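Local coordinates for protein Dye-decolorizing peroxidase tfu_3078 (Thermobifida fusca, PDB 5FW4) that uses heme b and hydrogen peroxide to oxidise anthraquinone dyes strongly, and azo dyes and standard peroxidase substrates modestly, its physiological substrate being unknown, at residues L57-Q62 / S75-A80; M141-I146 / D183-V188; T244-Q249 / R351-G356; R281-L286 / Y357-G362. All coordinates share one frame; numbering follows the deposited sequence.

Contact 1: residues L57-Q62 / S75-A80; sequences LRMAAQ and SGPAPA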
# COMPACT_ATOMS: atom_id res chain seq x y z
N LEU A 57 -5.02 0.32 -20.16
CA LEU A 57 -6.18 0.91 -19.42
C LEU A 57 -7.30 -0.06 -19.05
O LEU A 57 -8.21 0.29 -18.23
CB LEU A 57 -6.78 2.07 -20.19
CG LEU A 57 -5.99 3.38 -20.16
CD1 LEU A 57 -6.50 4.32 -21.22
CD2 LEU A 57 -5.99 4.03 -18.77
N ARG A 58 -7.26 -1.26 -19.61
CA ARG A 58 -8.41 -2.16 -19.56
C ARG A 58 -8.75 -2.64 -18.14
O ARG A 58 -9.92 -2.68 -17.76
CB ARG A 58 -8.16 -3.37 -20.44
CG ARG A 58 -9.38 -4.28 -20.56
CD ARG A 58 -9.15 -5.46 -21.50
NE ARG A 58 -9.18 -6.72 -20.76
CZ ARG A 58 -8.16 -7.24 -20.07
NH1 ARG A 58 -6.98 -6.63 -19.98
NH2 ARG A 58 -8.33 -8.40 -19.44
N MET A 59 -7.73 -2.99 -17.36
CA MET A 59 -7.94 -3.48 -16.01
C MET A 59 -8.62 -2.44 -15.15
O MET A 59 -9.53 -2.81 -14.40
CB MET A 59 -6.65 -3.96 -15.33
CG MET A 59 -6.11 -5.26 -15.94
SD MET A 59 -7.25 -6.66 -15.78
CE MET A 59 -7.09 -6.99 -14.05
N ALA A 60 -8.18 -1.18 -15.23
CA ALA A 60 -8.88 -0.07 -14.53
C ALA A 60 -10.30 0.20 -15.05
O ALA A 60 -11.16 0.66 -14.28
CB ALA A 60 -8.08 1.21 -14.60
N ALA A 61 -10.54 -0.01 -16.34
CA ALA A 61 -11.78 0.40 -16.98
C ALA A 61 -12.91 -0.62 -16.82
O ALA A 61 -14.07 -0.26 -16.86
CB ALA A 61 -11.53 0.62 -18.48
N GLN A 62 -12.58 -1.89 -16.72
CA GLN A 62 -13.65 -2.92 -16.78
C GLN A 62 -14.11 -3.43 -15.42
O GLN A 62 -13.36 -3.38 -14.44
CB GLN A 62 -13.17 -4.10 -17.60
CG GLN A 62 -13.04 -3.76 -19.07
CD GLN A 62 -12.54 -4.94 -19.87
OE1 GLN A 62 -12.12 -5.96 -19.31
NE2 GLN A 62 -12.56 -4.79 -21.20
N SER A 75 -9.39 -17.22 -11.17
CA SER A 75 -9.12 -17.13 -12.60
C SER A 75 -9.30 -15.70 -13.12
O SER A 75 -9.69 -14.79 -12.37
CB SER A 75 -10.03 -18.09 -13.37
OG SER A 75 -11.38 -17.70 -13.22
N GLY A 76 -9.01 -15.53 -14.41
CA GLY A 76 -9.10 -14.26 -15.11
C GLY A 76 -7.88 -13.41 -14.84
O GLY A 76 -7.01 -13.79 -14.06
N PRO A 77 -7.83 -12.22 -15.44
CA PRO A 77 -6.70 -11.35 -15.17
C PRO A 77 -6.71 -10.87 -13.71
O PRO A 77 -7.78 -10.53 -13.15
CB PRO A 77 -6.90 -10.16 -16.13
CG PRO A 77 -8.26 -10.29 -16.69
CD PRO A 77 -8.80 -11.65 -16.39
N ALA A 78 -5.53 -10.85 -13.12
CA ALA A 78 -5.34 -10.52 -11.71
C ALA A 78 -5.22 -9.01 -11.57
O ALA A 78 -4.35 -8.39 -12.18
CB ALA A 78 -4.07 -11.21 -11.22
N PRO A 79 -6.10 -8.36 -10.78
CA PRO A 79 -5.86 -6.93 -10.59
C PRO A 79 -4.56 -6.62 -9.82
O PRO A 79 -4.10 -7.40 -9.02
CB PRO A 79 -7.11 -6.49 -9.73
CG PRO A 79 -8.13 -7.55 -9.97
CD PRO A 79 -7.35 -8.82 -10.15
N ALA A 80 -3.97 -5.47 -10.09
CA ALA A 80 -2.80 -4.97 -9.42
C ALA A 80 -2.77 -4.91 -7.88
O ALA A 80 -1.72 -5.00 -7.27
CB ALA A 80 -2.46 -3.63 -10.05
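Met59, on the last turns of helix 51-61, faces Pro79 of the irregular segment 75-80 with 6.8 Å between their CA atoms, so a kinked helix end rests on an extended loop that supplies no regular partner. The methionine does most of the work. Its CG stands beside the backbone N (chi1 -71°), and further bends at chi2 and chi3 fold the thioether over the two prolines. SD touches Pro77, with CB of that ring 3.5 Å away. The terminal methyl continues past it: Met59 CE lies 3.6 Å from the carbonyl oxygen O of Ala78 and 3.7 Å from CA of Pro79, and its closest approach to the Pro79 ring is to CG at 4.2 Å. One flexible chain thus follows three consecutive residues of the loop. Arg58 comes to Pro77 from another direction. Its side chain crosses that of Pro77 at about a right angle, and NH2 brings the guanidinium edge to 3.3 Å from Pro77 CG. Around this core the backbones are tied to other parts of the chain: Met59 O is hydrogen-bonded to Ser139 OG and Pro79 O to the hydroxyl of Tyr357. Leu57 and Ala60 also pack against Ala53 and Ala226, respectively, of the second subunit. Across the two segments themselves, cohesion comes from van der Waals contact of sulfur, methyl, guanidinium edge and pyrrolidine rings. Such an interface depends on shape more than on direction: the prolines restrict the loop's backbone, while the pliable methionine adapts to the relief they offer.

Contact 2: residues M141-I146 / D183-V188; sequences MVTVGI and DFMLQV
The edge strand 141-146 and its inner neighbour 184-190 pair in the antiparallel sheet of the N-terminal ferredoxin-like half of the peroxidase, where Thr143 meets Gln187 and Gly145 meets Met185 as hydrogen-bonded pairs. Thr143 N reaches Gln187 O at 2.8 Å in the carbonyl plane, and the return bond, Gln187 N to Thr143 O, is 2.9 Å long. The ladder is less regular at its other rung: Met185 N approaches Gly145 O from 56° above the carbonyl plane, although the bond remains straight at hydrogen (167°). The side chains of Thr143 and Gln187 lie side by side and repeat the pairing above the backbone. Gln187 is fully extended (chi1 174°), which carries NE2 to Thr143 OG1 at 3.0 Å, nearly in its amide plane. Both groups have second partners in the loop before strand 81-89, OG1 at Pro72 O and NE2 at Gly73 O. Beside the ladder a water bridges two carbonyls, donating to Gln187 O and, weakly, to Met141 O. Met185 curls at chi3 so that CE covers the glycine, 4.0 Å from Gly145 N. The reverse face is oily: Val144 CG2 meets Leu186 CD2 at 4.0 Å. Antiparallel pairing of the second and third strands in a 2-3-1-4 sheet, with helices 97-120 and 193-205 on one face, is typical of the ferredoxin-like fold of the dimeric alpha-beta barrel clan.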
# COMPACT_ATOMS: atom_id res chain seq x y z
N MET A 141 -13.25 -7.37 -7.40
CA MET A 141 -13.59 -8.75 -7.19
C MET A 141 -13.42 -9.11 -5.73
O MET A 141 -12.50 -8.66 -5.03
CB MET A 141 -12.70 -9.68 -8.03
CG MET A 141 -11.27 -9.35 -7.96
SD MET A 141 -10.33 -10.51 -8.99
CE MET A 141 -10.86 -9.99 -10.61
N VAL A 142 -14.29 -10.02 -5.30
CA VAL A 142 -14.42 -10.39 -3.93
C VAL A 142 -14.49 -11.90 -3.83
O VAL A 142 -15.27 -12.57 -4.54
CB VAL A 142 -15.72 -9.78 -3.30
CG1 VAL A 142 -15.79 -10.13 -1.82
CG2 VAL A 142 -15.73 -8.27 -3.54
N THR A 143 -13.71 -12.43 -2.90
CA THR A 143 -13.67 -13.85 -2.61
C THR A 143 -13.89 -14.05 -1.12
O THR A 143 -13.32 -13.31 -0.30
CB THR A 143 -12.24 -14.42 -2.94
OG1 THR A 143 -11.75 -13.82 -4.13
CG2 THR A 143 -12.30 -15.93 -3.11
N VAL A 144 -14.68 -15.06 -0.78
CA VAL A 144 -14.98 -15.37 0.61
C VAL A 144 -14.56 -16.78 0.93
O VAL A 144 -14.90 -17.69 0.21
CB VAL A 144 -16.48 -15.25 0.92
CG1 VAL A 144 -16.72 -15.61 2.38
CG2 VAL A 144 -17.00 -13.86 0.58
N GLY A 145 -13.83 -16.93 2.03
CA GLY A 145 -13.33 -18.23 2.45
C GLY A 145 -13.64 -18.55 3.91
O GLY A 145 -14.02 -17.67 4.72
N ILE A 146 -13.51 -19.83 4.23
CA ILE A 146 -13.88 -20.34 5.51
C ILE A 146 -12.70 -21.13 6.07
O ILE A 146 -12.20 -22.04 5.41
CB ILE A 146 -15.09 -21.25 5.34
CG1 ILE A 146 -16.33 -20.39 4.99
CG2 ILE A 146 -15.30 -22.13 6.58
CD1 ILE A 146 -17.48 -21.13 4.35
N ASP A 183 -11.13 -17.74 11.08
CA ASP A 183 -12.41 -18.38 10.81
C ASP A 183 -12.93 -18.06 9.42
O ASP A 183 -13.64 -18.86 8.82
CB ASP A 183 -13.49 -17.89 11.80
CG ASP A 183 -13.22 -18.29 13.29
OD1 ASP A 183 -12.47 -19.24 13.60
OD2 ASP A 183 -13.82 -17.65 14.20
N PHE A 184 -12.67 -16.85 8.95
CA PHE A 184 -13.08 -16.43 7.64
C PHE A 184 -11.98 -15.71 6.91
O PHE A 184 -11.07 -15.09 7.52
CB PHE A 184 -14.24 -15.43 7.73
CG PHE A 184 -15.43 -15.96 8.42
CD1 PHE A 184 -16.31 -16.80 7.76
CD2 PHE A 184 -15.68 -15.62 9.73
CE1 PHE A 184 -17.45 -17.28 8.42
CE2 PHE A 184 -16.79 -16.10 10.40
CZ PHE A 184 -17.68 -16.92 9.73
N MET A 185 -12.14 -15.69 5.60
CA MET A 185 -11.36 -14.81 4.77
C MET A 185 -12.15 -13.95 3.81
O MET A 185 -13.04 -14.42 3.13
CB MET A 185 -10.36 -15.59 3.91
CG MET A 185 -9.59 -14.64 3.01
SD MET A 185 -8.82 -15.36 1.59
CE MET A 185 -10.15 -16.12 0.68
N LEU A 186 -11.70 -12.73 3.68
CA LEU A 186 -12.05 -11.91 2.56
C LEU A 186 -10.81 -11.63 1.75
O LEU A 186 -9.85 -11.10 2.29
CB LEU A 186 -12.61 -10.57 3.04
CG LEU A 186 -13.99 -10.66 3.67
CD1 LEU A 186 -14.32 -9.28 4.21
CD2 LEU A 186 -15.02 -11.13 2.65
N GLN A 187 -10.86 -11.96 0.46
CA GLN A 187 -9.87 -11.46 -0.49
C GLN A 187 -10.55 -10.47 -1.42
O GLN A 187 -11.49 -10.82 -2.15
CB GLN A 187 -9.18 -12.59 -1.29
CG GLN A 187 -8.26 -12.05 -2.40
CD GLN A 187 -7.79 -13.07 -3.40
OE1 GLN A 187 -6.57 -13.19 -3.67
NE2 GLN A 187 -8.73 -13.79 -4.01
N VAL A 188 -10.07 -9.23 -1.37
CA VAL A 188 -10.61 -8.16 -2.18
C VAL A 188 -9.50 -7.67 -3.08
O VAL A 188 -8.38 -7.34 -2.61
CB VAL A 188 -11.18 -7.04 -1.28
CG1 VAL A 188 -12.09 -6.10 -2.05
CG2 VAL A 188 -11.91 -7.67 -0.10
O HOH W 1 -10.67 -11.07 -4.96

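Contact 3: residues T244-Q249 / R351-G356; sequences TANPAQ and RMFRRG. With HEM (protoporphyrin IX containing Fe), chain C.
Asn246 and Phe353 bring the loop 244-249 to within 5.5 Å, CA to CA, of the start of strand 353-363, where an asparagine side chain takes the place of a neighbouring strand. Its amide reads both polar backbone atoms of Arg354: OD1 accepts from Arg354 N at 2.8 Å along an almost straight bond (176°), and ND2 gives back to Arg354 O at 2.8 Å, on a lone pair of that carbonyl. Two bonds fix the amide's rotation, while Asn246 CG rests 3.5 Å from CD1 of Phe353. The same OD1 also sits over one face of the Arg354 guanidinium. On the opposite face lies the porphyrin, with heme C3D 3.6 Å above the centre of the group. Bending at chi3 turns the arginine flat along the macrocycle, and at its edge NH2 donates to heme O1A at 3.2 Å. Ala245 N holds the other oxygen of that propionate, O2A, at 2.9 Å. The loop follows Asp242, the probable proton acceptor, in the family's GXXDG motif, and Arg354 lines the dioxygen pocket with it. The chemistry is consistent with a second-shell role for Asn246: by gripping the Arg354 backbone and covering its guanidinium, it is probably positioning a heme-pocket arginine.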
# COMPACT_ATOMS: atom_id res chain seq x y z
N THR A 244 5.40 -17.95 -14.29
CA THR A 244 5.62 -18.64 -15.52
C THR A 244 5.07 -20.09 -15.54
O THR A 244 4.36 -20.49 -16.49
CB THR A 244 7.12 -18.58 -15.86
OG1 THR A 244 7.54 -17.21 -15.89
CG2 THR A 244 7.43 -19.26 -17.20
N ALA A 245 5.35 -20.87 -14.51
CA ALA A 245 4.98 -22.29 -14.55
C ALA A 245 3.56 -22.60 -14.11
O ALA A 245 3.21 -23.79 -14.06
CB ALA A 245 5.95 -23.12 -13.73
N ASN A 246 2.74 -21.58 -13.79
CA ASN A 246 1.33 -21.82 -13.52
C ASN A 246 0.70 -22.53 -14.71
O ASN A 246 1.07 -22.27 -15.85
CB ASN A 246 0.55 -20.53 -13.27
CG ASN A 246 0.63 -20.07 -11.84
OD1 ASN A 246 0.74 -20.88 -10.90
ND2 ASN A 246 0.60 -18.75 -11.64
N PRO A 247 -0.27 -23.41 -14.44
CA PRO A 247 -1.00 -23.99 -15.57
C PRO A 247 -1.76 -22.89 -16.27
O PRO A 247 -2.21 -21.95 -15.61
CB PRO A 247 -1.93 -25.01 -14.91
CG PRO A 247 -2.01 -24.62 -13.47
CD PRO A 247 -0.72 -23.92 -13.14
N ALA A 248 -1.86 -22.97 -17.59
CA ALA A 248 -2.56 -21.97 -18.39
C ALA A 248 -4.07 -22.07 -18.17
O ALA A 248 -4.63 -23.16 -18.13
CB ALA A 248 -2.21 -22.15 -19.86
N GLN A 249 -4.73 -20.92 -18.05
CA GLN A 249 -6.14 -20.87 -17.71
C GLN A 249 -7.08 -21.35 -18.82
O GLN A 249 -8.22 -21.70 -18.54
CB GLN A 249 -6.54 -19.45 -17.28
CG GLN A 249 -5.76 -18.92 -16.08
CD GLN A 249 -6.34 -17.61 -15.54
OE1 GLN A 249 -7.53 -17.35 -15.69
NE2 GLN A 249 -5.50 -16.79 -14.93
N ARG A 351 0.89 -29.99 -7.76
CA ARG A 351 0.76 -28.83 -8.60
C ARG A 351 -0.19 -27.83 -7.91
O ARG A 351 -1.05 -28.22 -7.14
CB ARG A 351 0.22 -29.26 -9.97
CG ARG A 351 0.38 -28.28 -11.12
CD ARG A 351 -0.22 -28.86 -12.40
NE ARG A 351 0.41 -30.14 -12.73
CZ ARG A 351 1.55 -30.28 -13.42
NH1 ARG A 351 2.19 -29.22 -13.87
NH2 ARG A 351 2.05 -31.49 -13.64
N MET A 352 0.04 -26.54 -8.14
CA MET A 352 -0.80 -25.49 -7.56
C MET A 352 -0.81 -24.33 -8.52
O MET A 352 -0.01 -24.27 -9.44
CB MET A 352 -0.27 -25.08 -6.17
CG MET A 352 1.00 -24.22 -6.19
SD MET A 352 1.94 -24.34 -4.68
CE MET A 352 2.75 -25.94 -4.92
N PHE A 353 -1.74 -23.41 -8.29
CA PHE A 353 -1.84 -22.17 -9.04
C PHE A 353 -1.48 -21.05 -8.07
O PHE A 353 -2.13 -20.86 -7.07
CB PHE A 353 -3.28 -21.99 -9.56
CG PHE A 353 -3.57 -20.65 -10.18
CD1 PHE A 353 -2.83 -20.19 -11.26
CD2 PHE A 353 -4.59 -19.85 -9.68
CE1 PHE A 353 -3.12 -18.96 -11.84
CE2 PHE A 353 -4.87 -18.62 -10.25
CZ PHE A 353 -4.13 -18.17 -11.31
N ARG A 354 -0.42 -20.32 -8.39
CA ARG A 354 0.11 -19.29 -7.54
C ARG A 354 -0.37 -17.95 -8.03
O ARG A 354 -0.22 -17.62 -9.21
CB ARG A 354 1.65 -19.38 -7.54
CG ARG A 354 2.13 -20.54 -6.69
CD ARG A 354 3.47 -21.17 -7.12
NE ARG A 354 3.95 -20.83 -8.46
CZ ARG A 354 3.74 -21.48 -9.60
NH1 ARG A 354 2.99 -22.64 -9.71
NH2 ARG A 354 4.31 -20.96 -10.69
N ARG A 355 -0.99 -17.19 -7.13
CA ARG A 355 -1.52 -15.88 -7.44
C ARG A 355 -1.24 -14.93 -6.28
O ARG A 355 -2.15 -14.46 -5.50
CB ARG A 355 -3.03 -16.02 -7.68
CG ARG A 355 -3.74 -14.79 -8.17
CD ARG A 355 -5.22 -15.12 -8.38
NE ARG A 355 -6.00 -13.99 -8.85
CZ ARG A 355 -6.51 -13.01 -8.07
NH1 ARG A 355 -6.27 -12.94 -6.76
NH2 ARG A 355 -7.23 -12.04 -8.63
N GLY A 356 0.03 -14.59 -6.17
CA GLY A 356 0.56 -13.83 -5.08
C GLY A 356 0.82 -12.38 -5.44
O GLY A 356 0.85 -12.02 -6.61
CHA HEM C . 8.30 -20.98 -9.21
CHB HEM C . 9.74 -17.24 -6.50
CHC HEM C . 7.80 -19.38 -2.63
CHD HEM C . 6.12 -22.99 -5.38
C1A HEM C . 8.84 -19.79 -8.79
C2A HEM C . 9.56 -18.93 -9.65
C3A HEM C . 9.98 -17.89 -8.88
C4A HEM C . 9.53 -18.10 -7.57
CMA HEM C . 10.74 -16.71 -9.33
CAA HEM C . 9.85 -19.14 -11.11
CBA HEM C . 8.80 -18.53 -12.03
CGA HEM C . 7.51 -19.29 -11.99
O1A HEM C . 6.53 -18.77 -11.39
O2A HEM C . 7.43 -20.41 -12.55
C1B HEM C . 9.33 -17.52 -5.19
C2B HEM C . 9.58 -16.67 -4.09
C3B HEM C . 9.03 -17.25 -2.97
C4B HEM C . 8.42 -18.50 -3.46
CMB HEM C . 10.29 -15.35 -4.16
CAB HEM C . 8.93 -16.80 -1.58
CBB HEM C . 9.23 -15.56 -1.19
C1C HEM C . 7.17 -20.54 -3.02
C2C HEM C . 6.48 -21.38 -2.18
C3C HEM C . 5.99 -22.40 -2.98
C4C HEM C . 6.41 -22.17 -4.31
CMC HEM C . 6.35 -21.12 -0.70
CAC HEM C . 5.24 -23.62 -2.68
CBC HEM C . 5.22 -24.16 -1.50
C1D HEM C . 6.62 -22.67 -6.66
C2D HEM C . 6.35 -23.55 -7.80
C3D HEM C . 6.97 -22.99 -8.87
C4D HEM C . 7.61 -21.79 -8.35
CMD HEM C . 5.52 -24.83 -7.83
CAD HEM C . 6.96 -23.53 -10.29
CBD HEM C . 8.02 -24.63 -10.40
CGD HEM C . 7.95 -25.29 -11.76
O1D HEM C . 7.10 -26.16 -12.03
O2D HEM C . 8.77 -24.93 -12.64
NA HEM C . 8.84 -19.28 -7.51
NB HEM C . 8.64 -18.58 -4.77
NC HEM C . 7.15 -21.05 -4.29
ND HEM C . 7.38 -21.61 -7.01
FE HEM C . 8.04 -20.19 -5.93

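Contact 4: residues R281-L286 / Y357-G362; sequences RIRMLL and YSYDQG. With HEM (protoporphyrin IX containing Fe), chain C.
Tyr359 reaches past an intervening strand to lay its hydroxyl against the backbone of Arg283, OH standing 3.1 Å from CA. In the C-terminal ferredoxin-like sheet, strands 353-363 and 275-284 are separated by 369-379, and the axes of 281-284 and 357-362 approach to 8.8 Å at 64°. The tyrosine CB points toward the other segment, and with CG between the backbone N and carbonyl carbon (chi1 73°) the ring continues across. The Arg281 side chain crosses that of Tyr359 at about a right angle: its CG is 3.8 Å from Tyr359 CZ, and the guanidinium plane is turned 69° from that of the ring. The far end of this arginine belongs to others, with NH2 in a salt bridge to Asp370 of the bridged strand and a cation-pi contact to Trp179. Arg283 forms a salt bridge through NE to Glu407. The residues alternating with these arginines turn to the cofactor, Ile282 CG2 meeting the heme vinyl carbon CBB at 3.5 Å and Met284 CE the methyl CMB at 3.9 Å. A water joins the two side chains, accepting from Arg281 NE at 2.6 Å, in the guanidinium plane, and from Tyr359 OH at a short 2.5 Å.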
# COMPACT_ATOMS: atom_id res chain seq x y z
N ARG A 281 2.54 -15.25 4.42
CA ARG A 281 3.22 -13.97 4.42
C ARG A 281 4.71 -14.31 4.48
O ARG A 281 5.17 -14.82 5.48
CB ARG A 281 2.83 -13.14 5.62
CG ARG A 281 3.46 -11.76 5.63
CD ARG A 281 3.19 -11.09 6.94
NE ARG A 281 3.87 -9.82 7.12
CZ ARG A 281 3.33 -8.74 7.65
NH1 ARG A 281 2.05 -8.76 8.02
NH2 ARG A 281 4.04 -7.63 7.78
N ILE A 282 5.42 -14.01 3.42
CA ILE A 282 6.87 -14.41 3.33
C ILE A 282 7.73 -13.18 3.23
O ILE A 282 7.74 -12.52 2.20
CB ILE A 282 7.14 -15.25 2.12
CG1 ILE A 282 6.10 -16.32 1.94
CG2 ILE A 282 8.55 -15.86 2.21
CD1 ILE A 282 6.06 -17.24 3.06
N ARG A 283 8.45 -12.88 4.29
CA ARG A 283 9.33 -11.74 4.33
C ARG A 283 10.56 -12.07 3.47
O ARG A 283 11.04 -13.19 3.52
CB ARG A 283 9.76 -11.47 5.76
CG ARG A 283 10.64 -10.22 5.91
CD ARG A 283 10.97 -9.80 7.33
NE ARG A 283 11.56 -10.82 8.19
CZ ARG A 283 12.86 -11.06 8.35
NH1 ARG A 283 13.77 -10.33 7.71
NH2 ARG A 283 13.24 -12.00 9.22
N MET A 284 10.99 -11.09 2.67
CA MET A 284 12.23 -11.18 1.83
C MET A 284 13.39 -10.48 2.52
O MET A 284 13.27 -9.35 2.97
CB MET A 284 11.97 -10.57 0.47
CG MET A 284 11.02 -11.37 -0.38
SD MET A 284 10.65 -10.55 -1.86
CE MET A 284 9.87 -11.73 -2.84
N LEU A 285 14.56 -11.13 2.59
CA LEU A 285 15.75 -10.48 3.16
C LEU A 285 16.45 -9.70 2.06
O LEU A 285 17.46 -10.16 1.46
CB LEU A 285 16.73 -11.53 3.77
CG LEU A 285 16.48 -11.93 5.24
CD1 LEU A 285 15.04 -12.41 5.46
CD2 LEU A 285 17.49 -12.96 5.78
N LEU A 286 15.94 -8.52 1.76
CA LEU A 286 16.33 -7.85 0.54
C LEU A 286 17.73 -7.28 0.61
O LEU A 286 18.44 -7.25 -0.40
CB LEU A 286 15.31 -6.77 0.15
CG LEU A 286 13.95 -7.31 -0.26
CD1 LEU A 286 12.96 -6.14 -0.43
CD2 LEU A 286 13.96 -8.16 -1.53
N TYR A 357 1.04 -11.58 -4.38
CA TYR A 357 1.24 -10.15 -4.44
C TYR A 357 2.46 -9.76 -3.61
O TYR A 357 2.71 -10.33 -2.53
CB TYR A 357 -0.04 -9.42 -3.90
CG TYR A 357 -1.18 -9.48 -4.89
CD1 TYR A 357 -1.93 -10.64 -5.06
CD2 TYR A 357 -1.43 -8.42 -5.76
CE1 TYR A 357 -2.94 -10.72 -6.02
CE2 TYR A 357 -2.41 -8.49 -6.71
CZ TYR A 357 -3.18 -9.65 -6.85
OH TYR A 357 -4.12 -9.73 -7.82
N SER A 358 3.16 -8.73 -4.04
CA SER A 358 4.14 -8.10 -3.20
C SER A 358 3.54 -7.30 -2.11
O SER A 358 2.39 -6.86 -2.26
CB SER A 358 5.03 -7.17 -4.02
OG SER A 358 5.78 -7.96 -4.93
N TYR A 359 4.29 -7.14 -1.04
CA TYR A 359 3.95 -6.26 0.09
C TYR A 359 5.14 -5.49 0.52
O TYR A 359 6.32 -5.98 0.41
CB TYR A 359 3.33 -7.01 1.27
CG TYR A 359 4.22 -7.88 2.13
CD1 TYR A 359 4.88 -7.37 3.22
CD2 TYR A 359 4.37 -9.23 1.85
CE1 TYR A 359 5.63 -8.17 4.05
CE2 TYR A 359 5.15 -10.05 2.64
CZ TYR A 359 5.81 -9.52 3.73
OH TYR A 359 6.61 -10.32 4.53
N ASP A 360 4.87 -4.25 0.90
CA ASP A 360 5.83 -3.30 1.41
C ASP A 360 5.23 -2.63 2.62
O ASP A 360 4.25 -1.84 2.52
CB ASP A 360 6.22 -2.30 0.33
CG ASP A 360 7.38 -1.36 0.76
OD1 ASP A 360 7.63 -1.17 1.98
OD2 ASP A 360 7.98 -0.73 -0.14
N GLN A 361 5.77 -3.01 3.77
CA GLN A 361 5.34 -2.51 5.05
C GLN A 361 6.46 -1.74 5.72
O GLN A 361 6.56 -1.68 6.95
CB GLN A 361 4.78 -3.66 5.91
CG GLN A 361 3.49 -4.26 5.34
CD GLN A 361 2.28 -3.32 5.44
OE1 GLN A 361 1.63 -3.02 4.45
NE2 GLN A 361 2.02 -2.86 6.61
N GLY A 362 7.33 -1.15 4.91
CA GLY A 362 8.42 -0.33 5.46
C GLY A 362 9.45 -1.13 6.29
O GLY A 362 10.07 -2.11 5.81
CHA HEM C . 8.30 -20.98 -9.21
CHB HEM C . 9.74 -17.24 -6.50
CHC HEM C . 7.80 -19.38 -2.63
CHD HEM C . 6.12 -22.99 -5.38
C1A HEM C . 8.84 -19.79 -8.79
C2A HEM C . 9.56 -18.93 -9.65
C3A HEM C . 9.98 -17.89 -8.88
C4A HEM C . 9.53 -18.10 -7.57
CMA HEM C . 10.74 -16.71 -9.33
CAA HEM C . 9.85 -19.14 -11.11
CBA HEM C . 8.80 -18.53 -12.03
CGA HEM C . 7.51 -19.29 -11.99
O1A HEM C . 6.53 -18.77 -11.39
O2A HEM C . 7.43 -20.41 -12.55
C1B HEM C . 9.33 -17.52 -5.19
C2B HEM C . 9.58 -16.67 -4.09
C3B HEM C . 9.03 -17.25 -2.97
C4B HEM C . 8.42 -18.50 -3.46
CMB HEM C . 10.29 -15.35 -4.16
CAB HEM C . 8.93 -16.80 -1.58
CBB HEM C . 9.23 -15.56 -1.19
C1C HEM C . 7.17 -20.54 -3.02
C2C HEM C . 6.48 -21.38 -2.18
C3C HEM C . 5.99 -22.40 -2.98
C4C HEM C . 6.41 -22.17 -4.31
CMC HEM C . 6.35 -21.12 -0.70
CAC HEM C . 5.24 -23.62 -2.68
CBC HEM C . 5.22 -24.16 -1.50
C1D HEM C . 6.62 -22.67 -6.66
C2D HEM C . 6.35 -23.55 -7.80
C3D HEM C . 6.97 -22.99 -8.87
C4D HEM C . 7.61 -21.79 -8.35
CMD HEM C . 5.52 -24.83 -7.83
CAD HEM C . 6.96 -23.53 -10.29
CBD HEM C . 8.02 -24.63 -10.40
CGD HEM C . 7.95 -25.29 -11.76
O1D HEM C . 7.10 -26.16 -12.03
O2D HEM C . 8.77 -24.93 -12.64
NA HEM C . 8.84 -19.28 -7.51
NB HEM C . 8.64 -18.58 -4.77
NC HEM C . 7.15 -21.05 -4.29
ND HEM C . 7.38 -21.61 -7.01
FE HEM C . 8.04 -20.19 -5.93
O HOH W 2 6.50 -9.78 6.99

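Overall arrangement
Four solutions to holding one fold together differ with their depth and place. Contacts 2 and 4 are buried, yet contact 2 joins adjacent strands by a regular backbone ladder, whereas contact 4 spans non-neighbours through one long side chain and a water. Contacts 1 and 3 are partly buried, the first a mainly apolar meeting of helix end and loop, the second a polar one of loop and strand, set at the heme. Contacts 3 and 4 share strand 353-363, and both reach the cofactor. Segment 75-80 connects the group: Pro79 packs on Met141 of contact 2 and Arg355 of contact 3, Gly76 pairs with Gln249, and Tyr357 meets the Pro79 carbonyl. Contacts 1 and 4 also touch the second subunit.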